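Local coordinates for type I site-specific restriction-modification system, R (Restriction) subunit (Vibrio vulnificus, PDB 3H1T), which probably binds DNA and hydrolyses ATP as the restriction subunit of a type I restriction-modification system, of which this fragment carries the putative nuclease and helicase-like motor parts, at residues A93-E96 with N97-V100. Residues are numbered along the deposited sequence; the frame is centred on the assembly and turned at random.
Sequences AKPE and NSPV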
loop_
_atom_site.group_PDB
_atom_site.type_symbol
_atom_site.label_atom_id
_atom_site.label_comp_id
_atom_site.label_asym_id
_atom_site.label_seq_id
_atom_site.Cartn_x
_atom_site.Cartn_y
_atom_site.Cartn_z
ATOM N N ALA A 93 -3.388 29.432 1.807
ATOM C CA ALA A 93 -3.260 30.862 2.029
ATOM C C ALA A 93 -2.608 31.495 0.818
ATOM O O ALA A 93 -1.913 30.828 0.056
ATOM C CB ALA A 93 -2.428 31.133 3.289
ATOM N N LYS A 94 -2.867 32.776 0.621
ATOM C CA LYS A 94 -2.300 33.502 -0.490
ATOM C C LYS A 94 -2.016 34.900 0.025
ATOM O O LYS A 94 -2.552 35.305 1.054
ATOM C CB LYS A 94 -3.284 33.546 -1.664
ATOM C CG LYS A 94 -3.351 32.242 -2.455
ATOM C CD LYS A 94 -2.064 32.002 -3.256
ATOM C CE LYS A 94 -1.918 30.552 -3.754
ATOM N NZ LYS A 94 -2.961 30.109 -4.724
ATOM N N PRO A 95 -1.150 35.657 -0.660
ATOM C CA PRO A 95 -0.860 37.022 -0.194
ATOM C C PRO A 95 -2.120 37.905 -0.165
ATOM O O PRO A 95 -3.007 37.736 -1.000
ATOM C CB PRO A 95 0.182 37.512 -1.203
ATOM C CG PRO A 95 -0.147 36.712 -2.439
ATOM C CD PRO A 95 -0.409 35.342 -1.892
ATOM N N GLU A 96 -2.208 38.845 0.778
ATOM C CA GLU A 96 -3.396 39.705 0.874
ATOM C C GLU A 96 -3.842 40.399 -0.408
ATOM O O GLU A 96 -5.034 40.602 -0.620
ATOM C CB GLU A 96 -3.239 40.756 1.981
ATOM C CG GLU A 96 -1.881 41.413 2.078
ATOM C CD GLU A 96 -1.978 42.885 2.457
ATOM O OE1 GLU A 96 -2.867 43.246 3.267
ATOM O OE2 GLU A 96 -1.160 43.680 1.945
ATOM N N ASN A 97 -2.900 40.734 -1.277
ATOM C CA ASN A 97 -3.220 41.410 -2.537
ATOM C C ASN A 97 -3.882 40.552 -3.614
ATOM O O ASN A 97 -4.383 41.082 -4.607
ATOM C CB ASN A 97 -1.954 42.042 -3.116
ATOM C CG ASN A 97 -0.691 41.306 -2.688
ATOM O OD1 ASN A 97 0.072 40.812 -3.523
ATOM N ND2 ASN A 97 -0.461 41.239 -1.379
ATOM N N SER A 98 -3.885 39.236 -3.440
ATOM C CA SER A 98 -4.493 38.356 -4.433
ATOM C C SER A 98 -5.914 37.897 -4.085
ATOM O O SER A 98 -6.273 37.756 -2.920
ATOM C CB SER A 98 -3.595 37.132 -4.668
ATOM O OG SER A 98 -3.249 36.491 -3.454
ATOM N N PRO A 99 -6.740 37.659 -5.109
ATOM C CA PRO A 99 -8.136 37.210 -4.975
ATOM C C PRO A 99 -8.280 35.866 -4.237
ATOM O O PRO A 99 -7.463 34.965 -4.444
ATOM C CB PRO A 99 -8.603 37.137 -6.435
ATOM C CG PRO A 99 -7.304 36.889 -7.204
ATOM C CD PRO A 99 -6.366 37.832 -6.524
ATOM N N VAL A 100 -9.299 35.719 -3.389
ATOM C CA VAL A 100 -9.482 34.466 -2.650
ATOM C C VAL A 100 -9.782 33.237 -3.492
ATOM O O VAL A 100 -9.187 32.189 -3.280
ATOM C CB VAL A 100 -10.621 34.553 -1.604
ATOM C CG1 VAL A 100 -10.043 34.871 -0.245
ATOM C CG2 VAL A 100 -11.640 35.582 -2.028
#
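Ser98 folds back on Pro95 and grips its carbonyl oxygen twice, once through the hydroxyl and once through the backbone amide. The hydroxyl bond, OG of Ser98 to O of Pro95, measures 2.8 Å; it lies in the carbonyl plane and uses a lone pair. The backbone bond, N of Ser98 to O of Pro95, is 3.0 Å and nearly straight at its hydrogen, yet its donor stands 44° out of that plane, so the two donors reach the oxygen from different directions. A chi1 of 52°, which sets OG between the backbone N and the carbonyl carbon of Ser98, turns the hydroxyl back to the turn's first residue. The same OG sits close to the proline ring, 3.3 Å from CG of Pro95, and 3.4 Å from CB of Lys94, whose amino end runs off elsewhere.

At the corner, Glu96 and Asn97 cross nearly at right angles, their carboxylate and amide planes 81° apart. The amide reaches back along the chain: ND2 of Asn97 is 3.7 Å from CG of Glu96 and 3.8 Å from CB of Pro95. OE2 of Glu96 instead accepts a hydrogen bond from Leu24 N, tying the corner to the N-terminal segment just ahead of helix 26-40.

The 3.0 Å backbone bond and the helical-type torsions of Glu96 and Asn97 define a type I beta turn, Pro95 to Ser98, in the loop between strand 86-93 and helix 104-114. Asp77, Glu92 and Lys94 are spaced as in a PD-(D/E)xK motif, consistent with a nuclease-like domain whose signature this turn directly follows.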